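Local coordinates for CLIP-associating protein 2 (Mus musculus, PDB 3WOZ), which probably binds tubulin through its TOG domains, built of HEAT repeats, and so contributes to the control of microtubule dynamics, at residues 141-144 with 145-149; 98-101 with 102-106; 14-18 with 19-23; 83-86 with 87-90. All blocks are in the same frame, centred on the assembly; numbering follows the deposited sequence.

Contact 1 of 4, residues 141-144 with 145-149; sequences LKVK and VAILK
Val143 and Ile147, one helical turn apart, make the tight part of this contact: CD1 of Ile147 lies 3.7 Å from CG1 of Val143, the two branched side chains crossing at a slant. Ile147 sets CG1 beside its backbone N, anti to the carbonyl carbon (chi1 -69°), and the chain then continues nearly straight, which brings CD1 over the preceding turn, 3.4 Å from Val143 O. That carbonyl is also the acceptor for Ile147 N at 2.9 Å, a nearly straight bond (171° at the hydrogen), so the polar atom is gripped by the backbone and flanked by the isoleucine's own methyl. Leu148 repeats the pattern: its N donates to Lys144 O while its CG rests 3.2 Å from that same oxygen. The four backbone bonds accepted by the carbonyls of Leu141 through Lys144, each from the N four residues on, mark the opening turns of helix 141-155, one of the helices stacked in the HEAT-repeat array of this TOG domain. Its buried residues are shared out among several neighbours: Ile147 reaches Phe131 of helix 121-133 and Leu93 of helix 85-96, Ala146 touches Met96, and Leu148 faces Ala191 and Val195 of helix 186-202. The lysines are looser. Lys142 is exposed, and its NZ makes a long, weak ion pair with Asp99. Lys144, on a different side of the helix, runs out extended beyond CG to a cation-pi contact with Trp179. Across the helix from Val143, Val145 sets CG2 3.3 Å from Leu141 O and packs on Val188.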
ATOM      1  N   LEU A 141      -9.862  -4.406  11.592  1.00 54.86           N
ATOM      2  CA  LEU A 141     -10.400  -3.052  11.506  1.00 53.28           C
ATOM      3  C   LEU A 141      -9.323  -2.022  11.127  1.00 52.12           C
ATOM      4  O   LEU A 141      -9.573  -1.117  10.332  1.00 51.75           O
ATOM      5  CB  LEU A 141     -11.083  -2.655  12.823  1.00 53.39           C
ATOM      6  CG  LEU A 141     -12.238  -3.518  13.355  1.00 53.80           C
ATOM      7  CD1 LEU A 141     -12.475  -3.246  14.840  1.00 53.60           C
ATOM      8  CD2 LEU A 141     -13.524  -3.312  12.552  1.00 53.83           C
ATOM      9  N   LYS A 142      -8.129  -2.177  11.692  1.00 50.75           N
ATOM     10  CA  LYS A 142      -7.031  -1.232  11.460  1.00 49.56           C
ATOM     11  C   LYS A 142      -6.410  -1.359  10.064  1.00 48.43           C
ATOM     12  O   LYS A 142      -5.975  -0.362   9.493  1.00 48.03           O
ATOM     13  CB  LYS A 142      -5.967  -1.360  12.556  1.00 49.54           C
ATOM     14  CG  LYS A 142      -6.433  -0.829  13.906  1.00 49.66           C
ATOM     15  CD  LYS A 142      -5.560  -1.320  15.047  1.00 50.23           C
ATOM     16  CE  LYS A 142      -6.068  -0.813  16.395  1.00 50.53           C
ATOM     17  NZ  LYS A 142      -6.003   0.677  16.500  1.00 51.34           N
ATOM     18  N   VAL A 143      -6.378  -2.576   9.523  1.00 47.52           N
ATOM     19  CA  VAL A 143      -5.955  -2.798   8.131  1.00 46.86           C
ATOM     20  C   VAL A 143      -6.927  -2.105   7.165  1.00 46.26           C
ATOM     21  O   VAL A 143      -6.497  -1.461   6.202  1.00 45.93           O
ATOM     22  CB  VAL A 143      -5.794  -4.310   7.788  1.00 46.92           C
ATOM     23  CG1 VAL A 143      -5.513  -4.516   6.302  1.00 47.04           C
ATOM     24  CG2 VAL A 143      -4.671  -4.931   8.604  1.00 46.73           C
ATOM     25  N   LYS A 144      -8.226  -2.219   7.449  1.00 45.61           N
ATOM     26  CA  LYS A 144      -9.271  -1.553   6.664  1.00 44.93           C
ATOM     27  C   LYS A 144      -9.082  -0.040   6.670  1.00 44.15           C
ATOM     28  O   LYS A 144      -9.140   0.604   5.624  1.00 44.08           O
ATOM     29  CB  LYS A 144     -10.664  -1.897   7.203  1.00 45.04           C
ATOM     30  CG  LYS A 144     -11.169  -3.294   6.842  1.00 46.19           C
ATOM     31  CD  LYS A 144     -12.527  -3.553   7.507  1.00 47.73           C
ATOM     32  CE  LYS A 144     -12.978  -4.999   7.349  1.00 48.04           C
ATOM     33  NZ  LYS A 144     -14.189  -5.269   8.181  1.00 48.80           N
ATOM     34  N   VAL A 145      -8.853   0.516   7.858  1.00 43.30           N
ATOM     35  CA  VAL A 145      -8.588   1.945   8.024  1.00 42.38           C
ATOM     36  C   VAL A 145      -7.414   2.390   7.140  1.00 41.61           C
ATOM     37  O   VAL A 145      -7.514   3.374   6.412  1.00 41.67           O
ATOM     38  CB  VAL A 145      -8.316   2.294   9.524  1.00 42.65           C
ATOM     39  CG1 VAL A 145      -7.753   3.702   9.677  1.00 41.79           C
ATOM     40  CG2 VAL A 145      -9.594   2.139  10.355  1.00 42.85           C
ATOM     41  N   ALA A 146      -6.315   1.646   7.208  1.00 40.83           N
ATOM     42  CA  ALA A 146      -5.106   1.955   6.445  1.00 40.29           C
ATOM     43  C   ALA A 146      -5.337   1.890   4.927  1.00 39.83           C
ATOM     44  O   ALA A 146      -4.917   2.790   4.195  1.00 39.56           O
ATOM     45  CB  ALA A 146      -3.968   1.032   6.863  1.00 39.86           C
ATOM     46  N   ILE A 147      -6.008   0.836   4.469  1.00 39.54           N
ATOM     47  CA  ILE A 147      -6.392   0.716   3.054  1.00 39.45           C
ATOM     48  C   ILE A 147      -7.225   1.913   2.612  1.00 39.25           C
ATOM     49  O   ILE A 147      -6.933   2.521   1.585  1.00 39.23           O
ATOM     50  CB  ILE A 147      -7.181  -0.583   2.764  1.00 39.35           C
ATOM     51  CG1 ILE A 147      -6.278  -1.804   2.908  1.00 39.45           C
ATOM     52  CG2 ILE A 147      -7.803  -0.547   1.358  1.00 39.52           C
ATOM     53  CD1 ILE A 147      -7.036  -3.075   3.265  1.00 39.87           C
ATOM     54  N   LEU A 148      -8.246   2.250   3.401  1.00 39.30           N
ATOM     55  CA  LEU A 148      -9.162   3.347   3.079  1.00 39.33           C
ATOM     56  C   LEU A 148      -8.483   4.718   3.075  1.00 39.55           C
ATOM     57  O   LEU A 148      -8.684   5.514   2.151  1.00 39.41           O
ATOM     58  CB  LEU A 148     -10.375   3.344   4.020  1.00 39.34           C
ATOM     59  CG  LEU A 148     -11.325   2.136   3.945  1.00 39.80           C
ATOM     60  CD1 LEU A 148     -12.216   2.063   5.191  1.00 39.33           C
ATOM     61  CD2 LEU A 148     -12.166   2.129   2.650  1.00 38.95           C
ATOM     62  N   LYS A 149      -7.677   4.996   4.099  1.00 39.84           N
ATOM     63  CA  LYS A 149      -6.938   6.261   4.145  1.00 40.36           C
ATOM     64  C   LYS A 149      -6.043   6.428   2.916  1.00 40.03           C
ATOM     65  O   LYS A 149      -5.943   7.521   2.357  1.00 40.18           O
ATOM     66  CB  LYS A 149      -6.108   6.375   5.424  1.00 40.68           C
ATOM     67  CG  LYS A 149      -6.905   6.789   6.647  1.00 42.44           C
ATOM     68  CD  LYS A 149      -5.985   6.944   7.847  1.00 45.73           C
ATOM     69  CE  LYS A 149      -6.671   7.633   9.019  1.00 46.60           C
ATOM     70  NZ  LYS A 149      -5.837   7.479  10.251  1.00 48.28           N
TER

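Contact 2 of 4, residues 98-101 with 102-106; sequences ADLL and GSVQA
Gln105 reaches from the first turn of helix 102-118 to the loop residues Leu100 and Leu101. Its CB lies 3.7 Å from Leu101 O, the carbonyl that also takes the Gln105 N-H at 2.9 Å in a nearly straight bond. A chi1 of -83° sets CG beside the backbone N and toward the loop, 3.4 Å from Leu100 O, where it also brushes Leu100 CB; beyond it the chain is extended. CD stays near that oxygen, and at the tip NE2 donates to Leu100 O at 2.9 Å, the carbonyl oxygen sitting somewhat out of the amide plane. The side-chain amide thus ties the loop carbonyl just ahead of the N-cap to the helix, while Leu101, at the N-cap position, uses its own carbonyl to start the helical bonding; a second bond there, from Val104 N, is weak. Apolar packing adds to this: Leu100 CD1 meets Val104 CG1 at 3.8 Å, the two side chains slanting across each other. The loop, which includes Asp99 with its positive phi, links helix 85-96 to helix 102-118, and Val104 carries the contact onward to Phe63, Ser64 and Leu67 of helix 60-77.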
ATOM      1  N   ALA A  98      -1.215  -3.124  11.489  1.00 43.36           N
ATOM      2  CA  ALA A  98      -0.795  -4.065  12.535  1.00 43.24           C
ATOM      3  C   ALA A  98      -0.618  -3.436  13.926  1.00 42.99           C
ATOM      4  O   ALA A  98      -0.194  -4.118  14.855  1.00 42.96           O
ATOM      5  CB  ALA A  98       0.478  -4.796  12.112  1.00 43.03           C
ATOM      6  N   ASP A  99      -0.944  -2.152  14.063  1.00 43.17           N
ATOM      7  CA  ASP A  99      -0.853  -1.442  15.353  1.00 43.45           C
ATOM      8  C   ASP A  99       0.563  -1.528  15.948  1.00 43.21           C
ATOM      9  O   ASP A  99       0.756  -1.940  17.094  1.00 43.33           O
ATOM     10  CB  ASP A  99      -1.910  -1.970  16.344  1.00 43.67           C
ATOM     11  CG  ASP A  99      -2.013  -1.128  17.613  1.00 44.60           C
ATOM     12  OD1 ASP A  99      -2.283   0.091  17.514  1.00 45.78           O
ATOM     13  OD2 ASP A  99      -1.831  -1.697  18.712  1.00 44.61           O
ATOM     14  N   LEU A 100       1.552  -1.149  15.144  1.00 42.78           N
ATOM     15  CA  LEU A 100       2.940  -1.102  15.597  1.00 42.24           C
ATOM     16  C   LEU A 100       3.145   0.109  16.506  1.00 41.57           C
ATOM     17  O   LEU A 100       2.266   0.973  16.613  1.00 41.44           O
ATOM     18  CB  LEU A 100       3.896  -1.049  14.397  1.00 42.32           C
ATOM     19  CG  LEU A 100       3.798  -2.201  13.387  1.00 43.13           C
ATOM     20  CD1 LEU A 100       4.475  -1.824  12.082  1.00 43.60           C
ATOM     21  CD2 LEU A 100       4.372  -3.507  13.937  1.00 42.73           C
ATOM     22  N   LEU A 101       4.297   0.169  17.165  1.00 40.85           N
ATOM     23  CA  LEU A 101       4.621   1.309  18.018  1.00 40.24           C
ATOM     24  C   LEU A 101       4.729   2.575  17.180  1.00 39.95           C
ATOM     25  O   LEU A 101       5.080   2.514  15.998  1.00 39.47           O
ATOM     26  CB  LEU A 101       5.920   1.062  18.791  1.00 40.37           C
ATOM     27  CG  LEU A 101       6.004  -0.201  19.651  1.00 40.08           C
ATOM     28  CD1 LEU A 101       7.294  -0.205  20.452  1.00 40.14           C
ATOM     29  CD2 LEU A 101       4.800  -0.317  20.571  1.00 40.58           C
ATOM     30  N   GLY A 102       4.413   3.708  17.804  1.00 39.66           N
ATOM     31  CA  GLY A 102       4.408   5.018  17.153  1.00 39.41           C
ATOM     32  C   GLY A 102       5.593   5.283  16.242  1.00 39.30           C
ATOM     33  O   GLY A 102       5.412   5.675  15.092  1.00 39.17           O
ATOM     34  N   SER A 103       6.804   5.061  16.753  1.00 38.99           N
ATOM     35  CA  SER A 103       8.025   5.332  15.989  1.00 38.79           C
ATOM     36  C   SER A 103       8.114   4.491  14.715  1.00 38.57           C
ATOM     37  O   SER A 103       8.579   4.972  13.686  1.00 38.50           O
ATOM     38  CB  SER A 103       9.271   5.115  16.852  1.00 38.67           C
ATOM     39  OG  SER A 103       9.376   3.763  17.257  1.00 38.77           O
ATOM     40  N   VAL A 104       7.663   3.243  14.803  1.00 38.50           N
ATOM     41  CA  VAL A 104       7.671   2.315  13.676  1.00 38.39           C
ATOM     42  C   VAL A 104       6.545   2.629  12.678  1.00 38.47           C
ATOM     43  O   VAL A 104       6.764   2.574  11.466  1.00 38.60           O
ATOM     44  CB  VAL A 104       7.619   0.838  14.159  1.00 38.53           C
ATOM     45  CG1 VAL A 104       7.701  -0.128  12.988  1.00 38.40           C
ATOM     46  CG2 VAL A 104       8.762   0.558  15.124  1.00 38.10           C
ATOM     47  N   GLN A 105       5.359   2.973  13.183  1.00 38.32           N
ATOM     48  CA  GLN A 105       4.237   3.400  12.334  1.00 38.38           C
ATOM     49  C   GLN A 105       4.602   4.593  11.457  1.00 37.90           C
ATOM     50  O   GLN A 105       4.178   4.669  10.300  1.00 37.67           O
ATOM     51  CB  GLN A 105       2.995   3.751  13.165  1.00 38.51           C
ATOM     52  CG  GLN A 105       2.139   2.556  13.568  1.00 40.45           C
ATOM     53  CD  GLN A 105       0.711   2.946  13.972  1.00 42.49           C
ATOM     54  OE1 GLN A 105       0.086   3.809  13.349  1.00 43.80           O
ATOM     55  NE2 GLN A 105       0.198   2.306  15.019  1.00 41.63           N
ATOM     56  N   ALA A 106       5.374   5.528  12.015  1.00 37.24           N
ATOM     57  CA  ALA A 106       5.846   6.683  11.258  1.00 36.76           C
ATOM     58  C   ALA A 106       6.673   6.262  10.036  1.00 36.33           C
ATOM     59  O   ALA A 106       6.554   6.862   8.964  1.00 36.39           O
ATOM     60  CB  ALA A 106       6.645   7.630  12.153  1.00 36.99           C
TER

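Contact 3 of 4, residues 14-18 with 19-23; sequences CASSN and WSERK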
ATOM      1  N   CYS A  14      21.876  -9.481   3.968  1.00 54.40           N
ATOM      2  CA  CYS A  14      20.458  -9.167   4.155  1.00 53.90           C
ATOM      3  C   CYS A  14      19.591 -10.421   4.265  1.00 53.99           C
ATOM      4  O   CYS A  14      18.569 -10.413   4.956  1.00 53.93           O
ATOM      5  CB  CYS A  14      19.939  -8.298   3.009  1.00 53.68           C
ATOM      6  SG  CYS A  14      20.650  -6.654   2.935  1.00 52.30           S
ATOM      7  N   ALA A  15      20.002 -11.485   3.576  1.00 53.88           N
ATOM      8  CA  ALA A  15      19.269 -12.749   3.566  1.00 54.14           C
ATOM      9  C   ALA A  15      19.660 -13.680   4.720  1.00 54.35           C
ATOM     10  O   ALA A  15      19.079 -14.757   4.875  1.00 54.44           O
ATOM     11  CB  ALA A  15      19.452 -13.458   2.224  1.00 54.14           C
ATOM     12  N   SER A  16      20.634 -13.260   5.524  1.00 54.50           N
ATOM     13  CA  SER A  16      21.131 -14.063   6.642  1.00 54.85           C
ATOM     14  C   SER A  16      20.071 -14.329   7.703  1.00 55.09           C
ATOM     15  O   SER A  16      19.239 -13.470   7.993  1.00 55.07           O
ATOM     16  CB  SER A  16      22.339 -13.385   7.292  1.00 54.74           C
ATOM     17  OG  SER A  16      22.779 -14.109   8.429  1.00 54.59           O
ATOM     18  N   SER A  17      20.117 -15.524   8.289  1.00 55.33           N
ATOM     19  CA  SER A  17      19.222 -15.880   9.382  1.00 55.59           C
ATOM     20  C   SER A  17      19.671 -15.225  10.690  1.00 55.60           C
ATOM     21  O   SER A  17      18.955 -15.271  11.690  1.00 55.76           O
ATOM     22  CB  SER A  17      19.132 -17.404   9.535  1.00 55.61           C
ATOM     23  OG  SER A  17      20.339 -17.936  10.055  1.00 56.46           O
ATOM     24  N   ASN A  18      20.857 -14.618  10.665  1.00 55.61           N
ATOM     25  CA  ASN A  18      21.399 -13.868  11.800  1.00 55.69           C
ATOM     26  C   ASN A  18      21.079 -12.374  11.702  1.00 55.55           C
ATOM     27  O   ASN A  18      21.413 -11.726  10.703  1.00 55.35           O
ATOM     28  CB  ASN A  18      22.916 -14.081  11.893  1.00 55.86           C
ATOM     29  CG  ASN A  18      23.554 -13.305  13.035  1.00 56.37           C
ATOM     30  OD1 ASN A  18      22.894 -12.946  14.011  1.00 57.61           O
ATOM     31  ND2 ASN A  18      24.849 -13.052  12.919  1.00 57.22           N
ATOM     32  N   TRP A  19      20.453 -11.835  12.751  1.00 55.27           N
ATOM     33  CA  TRP A  19      19.996 -10.437  12.763  1.00 55.19           C
ATOM     34  C   TRP A  19      21.125  -9.412  12.615  1.00 55.09           C
ATOM     35  O   TRP A  19      20.964  -8.394  11.935  1.00 55.06           O
ATOM     36  CB  TRP A  19      19.141 -10.134  14.006  1.00 55.01           C
ATOM     37  CG  TRP A  19      19.921  -9.881  15.273  1.00 55.01           C
ATOM     38  CD1 TRP A  19      20.197 -10.787  16.260  1.00 54.89           C
ATOM     39  CD2 TRP A  19      20.514  -8.641  15.688  1.00 54.76           C
ATOM     40  NE1 TRP A  19      20.931 -10.190  17.259  1.00 54.88           N
ATOM     41  CE2 TRP A  19      21.139  -8.874  16.935  1.00 55.06           C
ATOM     42  CE3 TRP A  19      20.584  -7.358  15.127  1.00 54.97           C
ATOM     43  CZ2 TRP A  19      21.824  -7.869  17.631  1.00 55.13           C
ATOM     44  CZ3 TRP A  19      21.267  -6.360  15.819  1.00 55.28           C
ATOM     45  CH2 TRP A  19      21.876  -6.623  17.059  1.00 55.08           C
ATOM     46  N   SER A  20      22.255  -9.685  13.263  1.00 55.04           N
ATOM     47  CA  SER A  20      23.415  -8.795  13.238  1.00 55.02           C
ATOM     48  C   SER A  20      23.947  -8.645  11.813  1.00 54.86           C
ATOM     49  O   SER A  20      24.373  -7.563  11.403  1.00 54.80           O
ATOM     50  CB  SER A  20      24.507  -9.343  14.159  1.00 55.07           C
ATOM     51  OG  SER A  20      25.476  -8.353  14.452  1.00 55.72           O
ATOM     52  N   GLU A  21      23.896  -9.745  11.068  1.00 54.71           N
ATOM     53  CA  GLU A  21      24.331  -9.789   9.681  1.00 54.86           C
ATOM     54  C   GLU A  21      23.340  -9.078   8.761  1.00 54.43           C
ATOM     55  O   GLU A  21      23.748  -8.405   7.817  1.00 54.50           O
ATOM     56  CB  GLU A  21      24.532 -11.237   9.247  1.00 55.04           C
ATOM     57  CG  GLU A  21      25.759 -11.895   9.863  1.00 56.74           C
ATOM     58  CD  GLU A  21      26.885 -12.061   8.869  1.00 59.01           C
ATOM     59  OE1 GLU A  21      26.825 -13.027   8.075  1.00 60.06           O
ATOM     60  OE2 GLU A  21      27.827 -11.233   8.881  1.00 60.13           O
ATOM     61  N   ARG A  22      22.046  -9.221   9.048  1.00 53.96           N
ATOM     62  CA  ARG A  22      21.008  -8.497   8.308  1.00 53.42           C
ATOM     63  C   ARG A  22      21.149  -6.989   8.491  1.00 53.32           C
ATOM     64  O   ARG A  22      20.992  -6.226   7.539  1.00 53.05           O
ATOM     65  CB  ARG A  22      19.608  -8.963   8.717  1.00 53.19           C
ATOM     66  CG  ARG A  22      19.276 -10.377   8.268  1.00 52.43           C
ATOM     67  CD  ARG A  22      17.778 -10.673   8.315  1.00 51.21           C
ATOM     68  NE  ARG A  22      17.183 -10.442   9.631  1.00 51.14           N
ATOM     69  CZ  ARG A  22      17.162 -11.324  10.631  1.00 51.22           C
ATOM     70  NH1 ARG A  22      17.713 -12.525  10.495  1.00 50.92           N
ATOM     71  NH2 ARG A  22      16.586 -10.997  11.779  1.00 50.63           N
ATOM     72  N   LYS A  23      21.456  -6.576   9.719  1.00 53.41           N
ATOM     73  CA  LYS A  23      21.712  -5.175  10.044  1.00 53.51           C
ATOM     74  C   LYS A  23      22.891  -4.633   9.231  1.00 53.48           C
ATOM     75  O   LYS A  23      22.797  -3.561   8.621  1.00 53.44           O
ATOM     76  CB  LYS A  23      21.979  -5.031  11.547  1.00 53.69           C
ATOM     77  CG  LYS A  23      22.512  -3.675  11.983  1.00 54.61           C
ATOM     78  CD  LYS A  23      22.897  -3.681  13.459  1.00 56.49           C
ATOM     79  CE  LYS A  23      23.618  -2.394  13.848  1.00 57.83           C
ATOM     80  NZ  LYS A  23      23.896  -2.332  15.314  1.00 58.80           N
TER
HETATM   81  O   HOH W   1      19.133 -14.167  14.275  1.00 67.80           O
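Arg22 reaches back from helix 19-34 to the loop, where NH1 donates to Ser16 O at 3.1 Å, while its NE makes a salt bridge to Asp57. The NH1 bond is straight (172°) and the oxygen lies at the guanidinium edge, in its plane. Ser17 O stands at the same edge, 3.2 Å from NH1. A bend at chi3 (-56°) swings the guanidinium round to these carbonyls, while CG and CD pass close to Ser16 O and Cys14 O, and Trp19 CA sits over one face of the group. Putting a methionine in place of Arg22 would probably leave Ser16 O without its side-chain donor and Asp57 without its salt-bridge mate. The next shell holds the loop in shape. Ser16 OG accepts from Asn18 N at 3.0 Å, an ST turn, and packs against Glu21 CB. Asn18, the N-cap, accepts weakly from Ser20 N through OD1, and its carbonyl takes Arg22 N at 3.1 Å; its ND2 lies 3.4 Å from Glu21 CG. A water bridges Ser17 O and Trp19 N. Farther out, Trp19 stacks on His59, and the loop joins helix 7-14 to helix 19-34 beside Ile50 and Met54 of helix 41-54 and Val62 of helix 60-77.

Contact 4 of 4, residues 83-86 with 87-90; sequences DWLF and VLLT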
ATOM      1  N   ASP A  83       6.319  -4.430 -11.221  1.00 45.86           N
ATOM      2  CA  ASP A  83       5.902  -5.814 -11.005  1.00 45.60           C
ATOM      3  C   ASP A  83       5.977  -6.221  -9.533  1.00 45.07           C
ATOM      4  O   ASP A  83       5.376  -7.220  -9.135  1.00 45.43           O
ATOM      5  CB  ASP A  83       6.737  -6.773 -11.860  1.00 46.00           C
ATOM      6  CG  ASP A  83       6.503  -6.586 -13.349  1.00 46.76           C
ATOM      7  OD1 ASP A  83       7.490  -6.627 -14.109  1.00 48.57           O
ATOM      8  OD2 ASP A  83       5.340  -6.397 -13.766  1.00 48.62           O
ATOM      9  N   TRP A  84       6.710  -5.446  -8.736  1.00 44.10           N
ATOM     10  CA  TRP A  84       6.835  -5.695  -7.302  1.00 42.97           C
ATOM     11  C   TRP A  84       5.866  -4.829  -6.497  1.00 42.52           C
ATOM     12  O   TRP A  84       5.729  -4.999  -5.279  1.00 42.60           O
ATOM     13  CB  TRP A  84       8.282  -5.462  -6.839  1.00 42.88           C
ATOM     14  CG  TRP A  84       8.551  -5.920  -5.424  1.00 42.26           C
ATOM     15  CD1 TRP A  84       8.447  -7.194  -4.943  1.00 41.43           C
ATOM     16  CD2 TRP A  84       8.961  -5.105  -4.316  1.00 41.04           C
ATOM     17  NE1 TRP A  84       8.765  -7.223  -3.605  1.00 40.87           N
ATOM     18  CE2 TRP A  84       9.085  -5.955  -3.195  1.00 40.86           C
ATOM     19  CE3 TRP A  84       9.238  -3.738  -4.162  1.00 40.01           C
ATOM     20  CZ2 TRP A  84       9.475  -5.486  -1.935  1.00 40.31           C
ATOM     21  CZ3 TRP A  84       9.623  -3.272  -2.914  1.00 40.16           C
ATOM     22  CH2 TRP A  84       9.741  -4.146  -1.816  1.00 40.48           C
ATOM     23  N   LEU A  85       5.186  -3.912  -7.186  1.00 41.67           N
ATOM     24  CA  LEU A  85       4.335  -2.924  -6.534  1.00 41.15           C
ATOM     25  C   LEU A  85       3.199  -3.535  -5.706  1.00 40.81           C
ATOM     26  O   LEU A  85       2.905  -3.045  -4.613  1.00 40.59           O
ATOM     27  CB  LEU A  85       3.793  -1.899  -7.546  1.00 41.05           C
ATOM     28  CG  LEU A  85       2.863  -0.795  -7.019  1.00 41.48           C
ATOM     29  CD1 LEU A  85       3.519   0.047  -5.914  1.00 40.34           C
ATOM     30  CD2 LEU A  85       2.345   0.093  -8.148  1.00 41.44           C
ATOM     31  N   PHE A  86       2.575  -4.598  -6.215  1.00 40.29           N
ATOM     32  CA  PHE A  86       1.507  -5.270  -5.473  1.00 39.99           C
ATOM     33  C   PHE A  86       1.998  -5.673  -4.085  1.00 39.46           C
ATOM     34  O   PHE A  86       1.329  -5.419  -3.088  1.00 39.64           O
ATOM     35  CB  PHE A  86       0.961  -6.496  -6.227  1.00 40.11           C
ATOM     36  CG  PHE A  86       0.046  -7.359  -5.392  1.00 40.84           C
ATOM     37  CD1 PHE A  86       0.545  -8.459  -4.696  1.00 41.78           C
ATOM     38  CD2 PHE A  86      -1.310  -7.053  -5.280  1.00 40.93           C
ATOM     39  CE1 PHE A  86      -0.298  -9.254  -3.910  1.00 42.32           C
ATOM     40  CE2 PHE A  86      -2.157  -7.836  -4.503  1.00 41.63           C
ATOM     41  CZ  PHE A  86      -1.653  -8.942  -3.818  1.00 42.12           C
ATOM     42  N   VAL A  87       3.174  -6.293  -4.036  1.00 38.93           N
ATOM     43  CA  VAL A  87       3.766  -6.767  -2.791  1.00 38.39           C
ATOM     44  C   VAL A  87       4.140  -5.599  -1.878  1.00 38.06           C
ATOM     45  O   VAL A  87       3.783  -5.594  -0.708  1.00 37.90           O
ATOM     46  CB  VAL A  87       4.994  -7.678  -3.058  1.00 38.37           C
ATOM     47  CG1 VAL A  87       5.816  -7.876  -1.791  1.00 38.22           C
ATOM     48  CG2 VAL A  87       4.545  -9.028  -3.633  1.00 38.33           C
ATOM     49  N   LEU A  88       4.836  -4.605  -2.428  1.00 37.43           N
ATOM     50  CA  LEU A  88       5.255  -3.439  -1.662  1.00 36.71           C
ATOM     51  C   LEU A  88       4.077  -2.758  -0.970  1.00 36.60           C
ATOM     52  O   LEU A  88       4.094  -2.556   0.244  1.00 36.04           O
ATOM     53  CB  LEU A  88       5.985  -2.445  -2.568  1.00 36.62           C
ATOM     54  CG  LEU A  88       6.344  -1.068  -2.002  1.00 36.16           C
ATOM     55  CD1 LEU A  88       7.312  -1.192  -0.825  1.00 34.25           C
ATOM     56  CD2 LEU A  88       6.926  -0.180  -3.108  1.00 34.42           C
ATOM     57  N   LEU A  89       3.052  -2.428  -1.754  1.00 36.46           N
ATOM     58  CA  LEU A  89       1.931  -1.635  -1.274  1.00 36.32           C
ATOM     59  C   LEU A  89       1.042  -2.399  -0.287  1.00 36.74           C
ATOM     60  O   LEU A  89       0.672  -1.861   0.769  1.00 36.82           O
ATOM     61  CB  LEU A  89       1.115  -1.090  -2.455  1.00 36.27           C
ATOM     62  CG  LEU A  89      -0.140  -0.260  -2.165  1.00 35.98           C
ATOM     63  CD1 LEU A  89       0.153   0.880  -1.180  1.00 34.94           C
ATOM     64  CD2 LEU A  89      -0.741   0.272  -3.462  1.00 34.32           C
ATOM     65  N   THR A  90       0.717  -3.647  -0.619  1.00 36.58           N
ATOM     66  CA  THR A  90      -0.150  -4.447   0.233  1.00 36.72           C
ATOM     67  C   THR A  90       0.523  -4.801   1.552  1.00 36.77           C
ATOM     68  O   THR A  90      -0.121  -4.753   2.600  1.00 36.51           O
ATOM     69  CB  THR A  90      -0.654  -5.742  -0.461  1.00 36.79           C
ATOM     70  OG1 THR A  90       0.462  -6.541  -0.864  1.00 36.79           O
ATOM     71  CG2 THR A  90      -1.507  -5.405  -1.670  1.00 36.47           C
TER
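Phe86 O is gripped twice by Thr90: OG1 donates to it at 2.6 Å and the backbone N at 3.1 Å, the two donors arriving from opposite faces of the carbonyl plane. Such a hydroxyl bond back to the carbonyl four residues earlier is a familiar way for threonine to satisfy itself inside a helix, here helix 85-96 of the HEAT-repeat array. Thr90 OG1 stands between its backbone N and carbonyl carbon (chi1 58°), which aims it at the preceding turn and turns CG2 over the Phe86 ring, 4.1 Å from the centroid, a CH-pi contact. On another side of the helix Trp84 lies across the following turn. Leu88 CB sits over one face of its six-membered ring, and Leu88 CD1 meets Trp84 CZ3 at 3.7 Å; Val87 CB makes an off-centre CH-pi contact with the five-membered ring, 4.2 Å from its centroid. The indole N-H is taken by Thr52 of helix 41-54, and Leu70 of helix 60-77 also packs against Trp84. A leucine in place of Trp84 would probably leave Thr52 OG1 without the indole donor and open a gap beside Leu88 and Val87. Leu85 and Leu89 turn to helix 121-133, where they meet Ile127 and Leu128. The backbone bond from Leu88 N to Trp84 O, 3.0 Å and almost straight, closes the turn that carries the indole, and Val87 CG1 comes 3.5 Å from Trp84 NE1.

In the fold
Contact 4 is the buried member of the set and contact 2 lies at the surface, with contacts 1 and 3 partly buried. Contacts 4 and 2 sit on successive helices, 85-96 and 102-118, the second at the loop that joins them. Contact 1 meets contact 2 through the weak pair Lys142-Asp99 and shares Phe131 with contact 4, whereas contact 3 touches none of the others, its centre about 31 Å from that of contact 1. Chemistry follows place: contacts 1 and 4 are turns of helix with apolar side chains packed on neighbouring helices, contact 1 also carrying lysines toward the surface, while contacts 2 and 3 are loop-to-helix junctions, where a glutamine or an arginine returns to loop carbonyls.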